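Fervidolysin (Fervidobacterium pennivorans, PDB 1R6V) degrades keratin into peptides as a calcium-binding, subtilisin-like serine protease, allowing its bacterium to grow on native feathers. Local coordinates at residues I89-P94 and Y273-K278; G167-L172 and G372-Y377; T617-Q622 and G636-G641; S469-N474 and D499-G504. The protein carries 1 engineered substitution. All blocks are in the same frame, centred on the assembly; numbering follows the deposited sequence.

In the fold
The four contacts sample the four domains of the enzyme. Interaction 1 seats the propeptide on the catalytic domain, and interaction 2 lies in the same catalytic domain, beside the calcium ion, the two centres about 38 Å apart. Along the chain their segments alternate. In interaction 2, 167-172 follows the strand ending at Asp162 and 372-377 leads to Ser381, both assigned by inference to the charge relay; the third inferred position is the engineered Ala200. Interactions 4 and 3 are antiparallel strand pairs, in the first and second beta-sandwich domains. Interaction 4 approaches interaction 1 to about 10 Å between nearest atoms, whereas the centres of interactions 2 and 3 lie about 76 Å apart.

Interaction 1: I89-P94 and Y273-K278; sequences IRYVEP and YSYTMK
Tyr91 and Glu93, on the edge strand 89-93 of the propeptide sheet, meet the first turn of helix 275-286 in the subtilase domain. The strand enters through a classic beta bulge, with Arg90 and Tyr91 both facing Gly37 of the neighbouring strand. Tyr91 then receives Tyr275 CB over the centre of its ring, a CH-pi contact 3.6 Å from the centroid. The two rings are tilted by 30° and slid so far apart that they barely overlap. At its rim, Tyr91 OH donates to Thr276 OG1 over 2.7 Å. Two residues on, Glu93 holds CG between its own backbone N and carbonyl carbon (chi1 64°) and extends from there, bringing the carboxylate against the helix start. Its OE2 accepts Tyr275 N through the syn lone pair at 2.8 Å. Glu93 OE1 is gripped twice, by Thr276 N at 2.8 Å and by Thr276 OG1 at 2.6 Å from Glu93 OE1. The helix terminus probably stabilises this buried negative charge. A leucine in place of Glu93 would probably leave both helix N-H groups and the Thr276 hydroxyl without their acceptors. Next to the carboxylate, Ser274 caps the helix, its OG accepting from Met277 N at 2.9 Å.

Interaction 2: G167-L172 and G372-Y377; sequences GTHPDL and GTYDYY. With CA (calcium ion), chain B.
His169 and Asp171 reach across to Thr373 and Tyr374, joining a loop that supplies one calcium ligand to the start of strand 374-378 in the subtilase domain. His169 NE2 donates to Thr373 O over 2.8 Å, with the acceptor practically in the imidazole plane. Tyr374 OH donates to Asp171 OD2 over 2.6 Å, arriving 47° out of the carboxylate plane. Between these bonds the two rings form a T-shaped stack, the imidazole edge directed at the phenol face and the planes 79° apart. Gly372 makes room for the imidazole: a side chain there would collide with His169 CE1, and Gly372 CA instead packs against Pro170 CG at 3.7 Å.

The second shell fixes these groups. With CG anti to the backbone N (chi1 -164°), His169 swings ND1 back to accept from Asp171 N at 3.1 Å, which clamps both ring nitrogens. Asp171 OD1 binds the calcium ion at 2.3 Å; the carboxylates of Glu129 and Asp213 and the backbone carbonyls of Lys211, Lys215 and Ile217 complete the site. Asn370 makes a further bond to Tyr374 OH. A leucine in place of His169 would probably leave Thr373 O and Asp171 N without these partners and free the metal-binding turn to shift.

With ND1 accepting and NE2 donating, the bonding is consistent with a neutral imidazole carrying its proton on NE2. Asp171 turns OD1 to the metal, while OD2 counts the tyrosine among its partners.

Interaction 3: T617-Q622 and G636-G641; sequences TDITIQ and GVLKAG
Asp618 and Ala640 make the one side-chain hydrogen bond between 617-622 and 636-641: Ala640 N donates to Asp618 OD1 over 2.7 Å, meeting the oxygen nearly along its C-O direction. Asp618 places the carboxylate there by setting CG anti to its carbonyl carbon (chi1 -84°). Beyond it runs the antiparallel ladder between strands 619-627 and 630-638, a hairpin of the second beta-sandwich domain. Ile619 and Leu638 form a hydrogen-bonded pair, with Leu638 N to Ile619 O at 2.8 Å and Ile619 N to Leu638 O at 3.0 Å. Ile621 and Gly636 form the next such pair, Ile621 N reaching Gly636 O at 2.9 Å.

Side chains divide between the two faces of the sheet. On one, Ile619 and Leu638 lie side by side and point the same way, with Ile619 CG2 pressed to 3.4 Å from Leu638 CB, tighter than ordinary van der Waals contact. Ile621 shares this face, and Leu566, Leu569 and Ile647 add apolar contacts to it. On the other, Thr620 OG1 touches Val637 CG2 at 3.7 Å. At the open end, Ala640 CB rests against Thr617 CA.

The bonding changes beyond the last backbone rung, although the two chains stay close. Ala640 N, which a continued ladder would offer to Thr617 O, is taken by a carboxylate instead, and this bond extends the pairing.

Interaction 4: S469-N474 and D499-G504; sequences SMMRDN and DIFVGG
Strands 466-471 and 496-505, the two inner strands of a four-stranded antiparallel sheet in the Ig-like sandwich domain, pair here through Ser469-Met471 and Asp499-Phe501. Two hydrogen-bonded pairs frame one that is not. Ser469 N donates to Phe501 O over 2.8 Å in an almost straight bond (176°), and Phe501 N answers to Ser469 O. At the other end, Met471 N reaches Asp499 O and Asp499 N reaches Met471 O, both at 2.7 Å. Between them, Met470 and Ile500 send their side chains to the buried face, where Met470 CE meets Ile500 CD1 at 4.2 Å and both residues touch Phe450 of strand 446-455, so that this pair belongs to the sandwich core. Ser469, Met471, Asp499 and Phe501 project from the other, more exposed face. Asp499 OD1 accepts from Gly540 N of the adjoining strand 535-543. Met471, with CG anti to its carbonyl carbon (chi1 -43°) and SD extended beyond it, crosses the Phe501 side chain at about a right angle. These two torsions bring the sulfur to the ring in a Met-aromatic contact, oblique to it, in which Met471 SD lies 3.5 Å from Phe501 CD1.

Interaction 1: I89-P94 and Y273-K278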
loop_
_atom_site.group_PDB
_atom_site.type_symbol
_atom_site.label_atom_id
_atom_site.label_comp_id
_atom_site.label_asym_id
_atom_site.label_seq_id
_atom_site.Cartn_x
_atom_site.Cartn_y
_atom_site.Cartn_z
ATOM N N ILE A 89 -10.915 -16.834 0.532
ATOM C CA ILE A 89 -9.597 -16.195 0.550
ATOM C C ILE A 89 -9.727 -14.829 -0.126
ATOM O O ILE A 89 -10.338 -14.723 -1.191
ATOM C CB ILE A 89 -8.547 -17.050 -0.223
ATOM C CG1 ILE A 89 -8.264 -18.363 0.521
ATOM C CG2 ILE A 89 -7.244 -16.275 -0.400
ATOM C CD1 ILE A 89 -7.823 -18.214 1.957
ATOM N N ARG A 90 -9.174 -13.780 0.483
ATOM C CA ARG A 90 -9.247 -12.454 -0.130
ATOM C C ARG A 90 -8.114 -12.220 -1.131
ATOM O O ARG A 90 -8.343 -11.721 -2.240
ATOM C CB ARG A 90 -9.239 -11.358 0.946
ATOM C CG ARG A 90 -10.605 -11.096 1.591
ATOM C CD ARG A 90 -10.528 -9.971 2.626
ATOM N NE ARG A 90 -9.726 -10.414 3.759
ATOM C CZ ARG A 90 -8.655 -9.788 4.235
ATOM N NH1 ARG A 90 -8.228 -8.649 3.690
ATOM N NH2 ARG A 90 -7.996 -10.331 5.244
ATOM N N TYR A 91 -6.890 -12.580 -0.759
ATOM C CA TYR A 91 -5.765 -12.389 -1.667
ATOM C C TYR A 91 -4.552 -13.160 -1.201
ATOM O O TYR A 91 -4.499 -13.631 -0.060
ATOM C CB TYR A 91 -5.387 -10.900 -1.767
ATOM C CG TYR A 91 -4.926 -10.304 -0.450
ATOM C CD1 TYR A 91 -3.638 -10.552 0.047
ATOM C CD2 TYR A 91 -5.802 -9.561 0.338
ATOM C CE1 TYR A 91 -3.246 -10.077 1.305
ATOM C CE2 TYR A 91 -5.419 -9.081 1.604
ATOM C CZ TYR A 91 -4.145 -9.342 2.078
ATOM O OH TYR A 91 -3.767 -8.870 3.317
ATOM N N VAL A 92 -3.588 -13.299 -2.106
ATOM C CA VAL A 92 -2.324 -13.963 -1.812
ATOM C C VAL A 92 -1.291 -13.062 -2.449
ATOM O O VAL A 92 -1.364 -12.821 -3.645
ATOM C CB VAL A 92 -2.217 -15.348 -2.471
ATOM C CG1 VAL A 92 -0.865 -15.979 -2.095
ATOM C CG2 VAL A 92 -3.357 -16.241 -1.998
ATOM N N GLU A 93 -0.334 -12.562 -1.675
ATOM C CA GLU A 93 0.674 -11.669 -2.252
ATOM C C GLU A 93 2.023 -11.877 -1.573
ATOM O O GLU A 93 2.093 -12.476 -0.511
ATOM C CB GLU A 93 0.226 -10.218 -2.028
ATOM C CG GLU A 93 0.164 -9.848 -0.550
ATOM C CD GLU A 93 -0.382 -8.449 -0.293
ATOM O OE1 GLU A 93 -0.483 -8.079 0.890
ATOM O OE2 GLU A 93 -0.709 -7.727 -1.263
ATOM N N PRO A 94 3.118 -11.393 -2.182
ATOM C CA PRO A 94 4.415 -11.564 -1.523
ATOM C C PRO A 94 4.611 -10.366 -0.574
ATOM O O PRO A 94 3.761 -9.468 -0.512
ATOM C CB PRO A 94 5.401 -11.488 -2.689
ATOM C CG PRO A 94 4.759 -10.457 -3.564
ATOM C CD PRO A 94 3.285 -10.868 -3.554
ATOM N N TYR A 273 2.395 -2.347 -4.229
ATOM C CA TYR A 273 1.093 -2.027 -3.634
ATOM C C TYR A 273 0.764 -3.283 -2.852
ATOM O O TYR A 273 0.568 -4.349 -3.437
ATOM C CB TYR A 273 0.010 -1.845 -4.697
ATOM C CG TYR A 273 -1.330 -1.395 -4.147
ATOM C CD1 TYR A 273 -1.693 -0.055 -4.173
ATOM C CD2 TYR A 273 -2.252 -2.316 -3.632
ATOM C CE1 TYR A 273 -2.936 0.363 -3.720
ATOM C CE2 TYR A 273 -3.502 -1.904 -3.172
ATOM C CZ TYR A 273 -3.834 -0.557 -3.227
ATOM O OH TYR A 273 -5.077 -0.133 -2.820
ATOM N N SER A 274 0.690 -3.159 -1.538
ATOM C CA SER A 274 0.411 -4.317 -0.690
ATOM C C SER A 274 -0.984 -4.242 -0.112
ATOM O O SER A 274 -1.349 -3.236 0.502
ATOM C CB SER A 274 1.440 -4.367 0.450
ATOM O OG SER A 274 1.058 -5.246 1.498
ATOM N N TYR A 275 -1.776 -5.290 -0.310
ATOM C CA TYR A 275 -3.116 -5.282 0.267
ATOM C C TYR A 275 -3.027 -5.422 1.768
ATOM O O TYR A 275 -3.875 -4.912 2.518
ATOM C CB TYR A 275 -3.966 -6.400 -0.311
ATOM C CG TYR A 275 -4.473 -6.059 -1.689
ATOM C CD1 TYR A 275 -3.700 -6.306 -2.817
ATOM C CD2 TYR A 275 -5.728 -5.467 -1.860
ATOM C CE1 TYR A 275 -4.165 -5.980 -4.088
ATOM C CE2 TYR A 275 -6.200 -5.135 -3.131
ATOM C CZ TYR A 275 -5.408 -5.403 -4.234
ATOM O OH TYR A 275 -5.883 -5.131 -5.494
ATOM N N THR A 276 -2.007 -6.143 2.219
ATOM C CA THR A 276 -1.793 -6.325 3.642
ATOM C C THR A 276 -1.441 -5.006 4.313
ATOM O O THR A 276 -1.997 -4.663 5.362
ATOM C CB THR A 276 -0.661 -7.334 3.900
ATOM O OG1 THR A 276 -1.074 -8.608 3.411
ATOM C CG2 THR A 276 -0.356 -7.463 5.411
ATOM N N MET A 277 -0.520 -4.255 3.712
ATOM C CA MET A 277 -0.139 -2.979 4.310
ATOM C C MET A 277 -1.302 -1.980 4.285
ATOM O O MET A 277 -1.447 -1.165 5.204
ATOM C CB MET A 277 1.077 -2.381 3.594
ATOM C CG MET A 277 1.756 -1.263 4.412
ATOM S SD MET A 277 2.448 -1.792 6.050
ATOM C CE MET A 277 3.697 -3.149 5.396
ATOM N N LYS A 278 -2.123 -2.055 3.240
ATOM C CA LYS A 278 -3.292 -1.180 3.087
ATOM C C LYS A 278 -4.198 -1.475 4.275
ATOM O O LYS A 278 -4.678 -0.575 4.971
ATOM C CB LYS A 278 -4.038 -1.516 1.784
ATOM C CG LYS A 278 -5.312 -0.696 1.501
ATOM C CD LYS A 278 -4.966 0.660 0.932
ATOM C CE LYS A 278 -6.179 1.350 0.312
ATOM N NZ LYS A 278 -7.215 1.767 1.313
HETATM O O HOH W 1 -0.410 -6.961 -3.941
HETATM O O HOH W 2 2.780 -7.149 0.932
#

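Interaction 2: G167-L172 and G372-Y377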
loop_
_atom_site.group_PDB
_atom_site.type_symbol
_atom_site.label_atom_id
_atom_site.label_comp_id
_atom_site.label_asym_id
_atom_site.label_seq_id
_atom_site.Cartn_x
_atom_site.Cartn_y
_atom_site.Cartn_z
ATOM N N GLY A 167 16.923 4.216 23.729
ATOM C CA GLY A 167 16.256 4.763 24.895
ATOM C C GLY A 167 17.186 5.105 26.043
ATOM O O GLY A 167 16.752 5.708 27.026
ATOM N N THR A 168 18.460 4.744 25.927
ATOM C CA THR A 168 19.404 5.038 27.002
ATOM C C THR A 168 20.019 6.428 26.832
ATOM O O THR A 168 20.805 6.873 27.664
ATOM C CB THR A 168 20.531 3.969 27.094
ATOM O OG1 THR A 168 21.427 4.093 25.988
ATOM C CG2 THR A 168 19.931 2.569 27.108
ATOM N N HIS A 169 19.658 7.115 25.752
ATOM C CA HIS A 169 20.159 8.469 25.522
ATOM C C HIS A 169 19.642 9.323 26.685
ATOM O O HIS A 169 18.466 9.247 27.050
ATOM C CB HIS A 169 19.613 9.024 24.197
ATOM C CG HIS A 169 20.354 10.220 23.693
ATOM N ND1 HIS A 169 20.366 11.426 24.358
ATOM C CD2 HIS A 169 21.175 10.369 22.624
ATOM C CE1 HIS A 169 21.166 12.267 23.725
ATOM N NE2 HIS A 169 21.668 11.652 22.669
ATOM N N PRO A 170 20.506 10.160 27.265
ATOM C CA PRO A 170 20.066 10.993 28.382
ATOM C C PRO A 170 18.909 11.933 28.035
ATOM O O PRO A 170 18.022 12.140 28.856
ATOM C CB PRO A 170 21.347 11.720 28.805
ATOM C CG PRO A 170 22.183 11.738 27.563
ATOM C CD PRO A 170 21.927 10.380 26.957
ATOM N N ASP A 171 18.903 12.479 26.819
ATOM C CA ASP A 171 17.831 13.386 26.386
ATOM C C ASP A 171 16.510 12.642 26.125
ATOM O O ASP A 171 15.506 13.265 25.772
ATOM C CB ASP A 171 18.245 14.116 25.100
ATOM C CG ASP A 171 18.110 15.631 25.200
ATOM O OD1 ASP A 171 17.413 16.130 26.105
ATOM O OD2 ASP A 171 18.695 16.330 24.347
ATOM N N LEU A 172 16.509 11.316 26.259
ATOM C CA LEU A 172 15.280 10.556 26.046
ATOM C C LEU A 172 14.850 9.855 27.321
ATOM O O LEU A 172 13.922 9.046 27.302
ATOM C CB LEU A 172 15.452 9.518 24.925
ATOM C CG LEU A 172 15.714 10.101 23.528
ATOM C CD1 LEU A 172 15.908 8.958 22.524
ATOM C CD2 LEU A 172 14.522 10.964 23.103
ATOM N N GLY A 372 25.470 13.170 26.185
ATOM C CA GLY A 372 24.792 12.574 25.043
ATOM C C GLY A 372 25.417 12.868 23.684
ATOM O O GLY A 372 26.200 13.808 23.536
ATOM N N THR A 373 25.056 12.056 22.693
ATOM C CA THR A 373 25.556 12.196 21.324
ATOM C C THR A 373 24.486 12.776 20.414
ATOM O O THR A 373 23.328 12.386 20.493
ATOM C CB THR A 373 25.994 10.840 20.771
ATOM O OG1 THR A 373 24.991 9.855 21.080
ATOM C CG2 THR A 373 27.328 10.415 21.414
ATOM N N TYR A 374 24.887 13.695 19.542
ATOM C CA TYR A 374 23.950 14.358 18.639
ATOM C C TYR A 374 24.550 14.494 17.261
ATOM O O TYR A 374 25.760 14.389 17.096
ATOM C CB TYR A 374 23.657 15.777 19.139
ATOM C CG TYR A 374 23.029 15.821 20.504
ATOM C CD1 TYR A 374 23.795 15.664 21.659
ATOM C CD2 TYR A 374 21.646 15.957 20.634
ATOM C CE1 TYR A 374 23.197 15.628 22.911
ATOM C CE2 TYR A 374 21.038 15.924 21.872
ATOM C CZ TYR A 374 21.813 15.753 23.008
ATOM O OH TYR A 374 21.193 15.678 24.225
ATOM N N ASP A 375 23.699 14.734 16.272
ATOM C CA ASP A 375 24.189 14.958 14.918
ATOM C C ASP A 375 23.155 15.738 14.139
ATOM O O ASP A 375 21.967 15.766 14.494
ATOM C CB ASP A 375 24.508 13.642 14.176
ATOM C CG ASP A 375 25.687 13.793 13.212
ATOM O OD1 ASP A 375 26.035 14.956 12.891
ATOM O OD2 ASP A 375 26.254 12.754 12.779
ATOM N N TYR A 376 23.620 16.366 13.071
ATOM C CA TYR A 376 22.774 17.165 12.194
ATOM C C TYR A 376 22.457 16.351 10.939
ATOM O O TYR A 376 23.363 15.938 10.221
ATOM C CB TYR A 376 23.487 18.456 11.762
ATOM C CG TYR A 376 23.946 19.343 12.896
ATOM C CD1 TYR A 376 25.124 19.059 13.572
ATOM C CD2 TYR A 376 23.210 20.460 13.288
ATOM C CE1 TYR A 376 25.570 19.853 14.606
ATOM C CE2 TYR A 376 23.656 21.273 14.343
ATOM C CZ TYR A 376 24.840 20.950 14.989
ATOM O OH TYR A 376 25.308 21.703 16.038
ATOM N N TYR A 377 21.173 16.148 10.671
ATOM C CA TYR A 377 20.741 15.385 9.509
ATOM C C TYR A 377 19.878 16.225 8.572
ATOM O O TYR A 377 19.351 17.279 8.946
ATOM C CB TYR A 377 19.893 14.176 9.931
ATOM C CG TYR A 377 20.628 13.034 10.596
ATOM C CD1 TYR A 377 22.016 13.034 10.725
ATOM C CD2 TYR A 377 19.920 11.933 11.071
ATOM C CE1 TYR A 377 22.692 11.953 11.312
ATOM C CE2 TYR A 377 20.572 10.854 11.662
ATOM C CZ TYR A 377 21.955 10.866 11.781
ATOM O OH TYR A 377 22.604 9.797 12.376
HETATM CA CA CA B . 16.682 18.276 26.690
#

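Interaction 3: T617-Q622 and G636-G641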
loop_
_atom_site.group_PDB
_atom_site.type_symbol
_atom_site.label_atom_id
_atom_site.label_comp_id
_atom_site.label_asym_id
_atom_site.label_seq_id
_atom_site.Cartn_x
_atom_site.Cartn_y
_atom_site.Cartn_z
ATOM N N THR A 617 -9.920 -39.294 -36.119
ATOM C CA THR A 617 -8.614 -38.707 -36.416
ATOM C C THR A 617 -8.530 -37.323 -35.764
ATOM O O THR A 617 -9.556 -36.757 -35.418
ATOM C CB THR A 617 -8.441 -38.540 -37.951
ATOM O OG1 THR A 617 -8.599 -39.814 -38.590
ATOM C CG2 THR A 617 -7.070 -37.979 -38.286
ATOM N N ASP A 618 -7.318 -36.800 -35.587
ATOM C CA ASP A 618 -7.136 -35.471 -34.996
ATOM C C ASP A 618 -7.849 -34.458 -35.871
ATOM O O ASP A 618 -7.805 -34.540 -37.100
ATOM C CB ASP A 618 -5.658 -35.073 -34.945
ATOM C CG ASP A 618 -4.937 -35.620 -33.735
ATOM O OD1 ASP A 618 -5.497 -36.490 -33.039
ATOM O OD2 ASP A 618 -3.794 -35.179 -33.486
ATOM N N ILE A 619 -8.521 -33.507 -35.243
ATOM C CA ILE A 619 -9.184 -32.470 -36.002
ATOM C C ILE A 619 -8.961 -31.142 -35.304
ATOM O O ILE A 619 -9.239 -30.997 -34.109
ATOM C CB ILE A 619 -10.697 -32.758 -36.173
ATOM C CG1 ILE A 619 -11.337 -31.661 -37.022
ATOM C CG2 ILE A 619 -11.389 -32.827 -34.820
ATOM C CD1 ILE A 619 -12.728 -32.032 -37.518
ATOM N N THR A 620 -8.410 -30.186 -36.043
ATOM C CA THR A 620 -8.171 -28.861 -35.497
ATOM C C THR A 620 -9.433 -28.045 -35.711
ATOM O O THR A 620 -9.968 -27.994 -36.815
ATOM C CB THR A 620 -6.991 -28.170 -36.188
ATOM O OG1 THR A 620 -5.780 -28.846 -35.839
ATOM C CG2 THR A 620 -6.903 -26.707 -35.755
ATOM N N ILE A 621 -9.925 -27.420 -34.646
ATOM C CA ILE A 621 -11.132 -26.615 -34.730
ATOM C C ILE A 621 -10.703 -25.163 -34.571
ATOM O O ILE A 621 -9.954 -24.836 -33.654
ATOM C CB ILE A 621 -12.112 -27.021 -33.620
ATOM C CG1 ILE A 621 -12.367 -28.528 -33.718
ATOM C CG2 ILE A 621 -13.392 -26.220 -33.731
ATOM C CD1 ILE A 621 -13.198 -29.108 -32.595
ATOM N N GLN A 622 -11.154 -24.297 -35.473
ATOM C CA GLN A 622 -10.760 -22.894 -35.421
ATOM C C GLN A 622 -11.962 -21.959 -35.372
ATOM O O GLN A 622 -13.038 -22.303 -35.837
ATOM C CB GLN A 622 -9.904 -22.559 -36.647
ATOM C CG GLN A 622 -8.548 -23.254 -36.685
ATOM C CD GLN A 622 -7.826 -23.059 -38.007
ATOM O OE1 GLN A 622 -8.140 -23.709 -38.997
ATOM N NE2 GLN A 622 -6.861 -22.151 -38.027
ATOM N N GLY A 636 -8.105 -25.163 -31.280
ATOM C CA GLY A 636 -7.865 -26.252 -30.357
ATOM C C GLY A 636 -7.797 -27.495 -31.210
ATOM O O GLY A 636 -8.104 -27.449 -32.398
ATOM N N VAL A 637 -7.403 -28.609 -30.615
ATOM C CA VAL A 637 -7.307 -29.841 -31.368
ATOM C C VAL A 637 -8.093 -30.918 -30.646
ATOM O O VAL A 637 -7.898 -31.130 -29.451
ATOM C CB VAL A 637 -5.836 -30.298 -31.495
ATOM C CG1 VAL A 637 -5.768 -31.610 -32.271
ATOM C CG2 VAL A 637 -5.003 -29.213 -32.199
ATOM N N LEU A 638 -9.007 -31.562 -31.359
ATOM C CA LEU A 638 -9.785 -32.658 -30.793
ATOM C C LEU A 638 -8.954 -33.867 -31.198
ATOM O O LEU A 638 -8.953 -34.260 -32.367
ATOM C CB LEU A 638 -11.172 -32.727 -31.430
ATOM C CG LEU A 638 -12.102 -33.870 -31.013
ATOM C CD1 LEU A 638 -12.483 -33.714 -29.541
ATOM C CD2 LEU A 638 -13.341 -33.853 -31.883
ATOM N N LYS A 639 -8.222 -34.433 -30.242
ATOM C CA LYS A 639 -7.354 -35.577 -30.516
ATOM C C LYS A 639 -8.131 -36.852 -30.830
ATOM O O LYS A 639 -9.217 -37.083 -30.298
ATOM C CB LYS A 639 -6.401 -35.815 -29.338
ATOM C CG LYS A 639 -5.346 -34.725 -29.149
ATOM C CD LYS A 639 -4.360 -35.084 -28.032
ATOM C CE LYS A 639 -3.313 -33.985 -27.809
ATOM N NZ LYS A 639 -2.291 -34.372 -26.786
ATOM N N ALA A 640 -7.588 -37.678 -31.719
ATOM C CA ALA A 640 -8.281 -38.913 -32.058
ATOM C C ALA A 640 -8.500 -39.716 -30.779
ATOM O O ALA A 640 -7.665 -39.700 -29.875
ATOM C CB ALA A 640 -7.464 -39.722 -33.059
ATOM N N GLY A 641 -9.637 -40.397 -30.701
ATOM C CA GLY A 641 -9.938 -41.201 -29.531
ATOM C C GLY A 641 -10.585 -40.438 -28.393
ATOM O O GLY A 641 -10.985 -41.051 -27.404
#

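Interaction 4: S469-N474 and D499-G504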
loop_
_atom_site.group_PDB
_atom_site.type_symbol
_atom_site.label_atom_id
_atom_site.label_comp_id
_atom_site.label_asym_id
_atom_site.label_seq_id
_atom_site.Cartn_x
_atom_site.Cartn_y
_atom_site.Cartn_z
ATOM N N SER A 469 -8.738 6.006 -9.689
ATOM C CA SER A 469 -7.952 7.220 -9.598
ATOM C C SER A 469 -8.863 8.421 -9.375
ATOM O O SER A 469 -9.763 8.658 -10.171
ATOM C CB SER A 469 -7.183 7.372 -10.915
ATOM O OG SER A 469 -6.280 8.452 -10.885
ATOM N N MET A 470 -8.651 9.159 -8.284
ATOM C CA MET A 470 -9.471 10.346 -8.002
ATOM C C MET A 470 -8.577 11.531 -8.319
ATOM O O MET A 470 -7.639 11.819 -7.590
ATOM C CB MET A 470 -9.911 10.367 -6.530
ATOM C CG MET A 470 -10.652 9.097 -6.091
ATOM S SD MET A 470 -11.164 9.061 -4.334
ATOM C CE MET A 470 -12.385 10.536 -4.306
ATOM N N MET A 471 -8.875 12.208 -9.422
ATOM C CA MET A 471 -8.055 13.314 -9.879
ATOM C C MET A 471 -8.772 14.655 -9.826
ATOM O O MET A 471 -10.002 14.717 -9.836
ATOM C CB MET A 471 -7.612 13.033 -11.320
ATOM C CG MET A 471 -7.172 11.586 -11.559
ATOM S SD MET A 471 -6.606 11.238 -13.286
ATOM C CE MET A 471 -4.889 11.636 -13.075
ATOM N N ARG A 472 -7.985 15.714 -9.766
ATOM C CA ARG A 472 -8.518 17.075 -9.748
ATOM C C ARG A 472 -7.388 18.031 -10.092
ATOM O O ARG A 472 -6.218 17.694 -9.937
ATOM C CB ARG A 472 -9.114 17.402 -8.381
ATOM C CG ARG A 472 -8.261 16.963 -7.215
ATOM C CD ARG A 472 -8.929 17.325 -5.907
ATOM N NE ARG A 472 -8.174 16.838 -4.762
ATOM C CZ ARG A 472 -8.453 17.153 -3.505
ATOM N NH1 ARG A 472 -9.471 17.963 -3.237
ATOM N NH2 ARG A 472 -7.721 16.652 -2.523
ATOM N N ASP A 473 -7.748 19.219 -10.570
ATOM C CA ASP A 473 -6.780 20.234 -10.984
ATOM C C ASP A 473 -5.825 20.665 -9.886
ATOM O O ASP A 473 -4.642 20.910 -10.136
ATOM C CB ASP A 473 -7.514 21.470 -11.510
ATOM C CG ASP A 473 -8.238 21.207 -12.807
ATOM O OD1 ASP A 473 -8.903 22.138 -13.304
ATOM O OD2 ASP A 473 -8.140 20.076 -13.330
ATOM N N ASN A 474 -6.348 20.787 -8.673
ATOM C CA ASN A 474 -5.525 21.178 -7.543
ATOM C C ASN A 474 -5.871 20.309 -6.348
ATOM O O ASN A 474 -6.924 19.677 -6.311
ATOM C CB ASN A 474 -5.710 22.672 -7.208
ATOM C CG ASN A 474 -7.153 23.046 -6.892
ATOM O OD1 ASN A 474 -7.440 24.195 -6.526
ATOM N ND2 ASN A 474 -8.066 22.090 -7.034
ATOM N N ASP A 499 -12.537 14.111 -10.383
ATOM C CA ASP A 499 -12.783 13.450 -11.649
ATOM C C ASP A 499 -12.274 12.063 -11.289
ATOM O O ASP A 499 -11.100 11.895 -10.995
ATOM C CB ASP A 499 -11.938 14.042 -12.767
ATOM C CG ASP A 499 -12.469 15.373 -13.241
ATOM O OD1 ASP A 499 -13.639 15.697 -12.936
ATOM O OD2 ASP A 499 -11.719 16.086 -13.928
ATOM N N ILE A 500 -13.158 11.103 -11.320
ATOM C CA ILE A 500 -12.807 9.742 -10.925
ATOM C C ILE A 500 -12.753 8.807 -12.125
ATOM O O ILE A 500 -13.733 8.679 -12.861
ATOM C CB ILE A 500 -13.833 9.211 -9.889
ATOM C CG1 ILE A 500 -13.848 10.123 -8.656
ATOM C CG2 ILE A 500 -13.448 7.801 -9.445
ATOM C CD1 ILE A 500 -14.877 9.731 -7.594
ATOM N N PHE A 501 -11.601 8.166 -12.313
ATOM C CA PHE A 501 -11.390 7.230 -13.416
ATOM C C PHE A 501 -11.193 5.830 -12.860
ATOM O O PHE A 501 -10.447 5.638 -11.911
ATOM C CB PHE A 501 -10.170 7.654 -14.238
ATOM C CG PHE A 501 -10.273 9.055 -14.775
ATOM C CD1 PHE A 501 -9.904 10.146 -13.990
ATOM C CD2 PHE A 501 -10.776 9.288 -16.051
ATOM C CE1 PHE A 501 -10.035 11.447 -14.470
ATOM C CE2 PHE A 501 -10.911 10.587 -16.538
ATOM C CZ PHE A 501 -10.540 11.666 -15.747
ATOM N N VAL A 502 -11.883 4.869 -13.456
ATOM C CA VAL A 502 -11.841 3.472 -13.031
ATOM C C VAL A 502 -11.364 2.625 -14.217
ATOM O O VAL A 502 -11.873 2.779 -15.323
ATOM C CB VAL A 502 -13.263 3.041 -12.605
ATOM C CG1 VAL A 502 -13.262 1.628 -12.072
ATOM C CG2 VAL A 502 -13.794 4.014 -11.546
ATOM N N GLY A 503 -10.393 1.743 -13.989
ATOM C CA GLY A 503 -9.877 0.914 -15.072
ATOM C C GLY A 503 -9.924 -0.584 -14.810
ATOM O O GLY A 503 -9.416 -1.037 -13.786
ATOM N N GLY A 504 -10.506 -1.309 -15.775
ATOM C CA GLY A 504 -10.726 -2.756 -15.774
ATOM C C GLY A 504 -9.754 -3.607 -15.018
ATOM O O GLY A 504 -8.719 -3.089 -14.608
#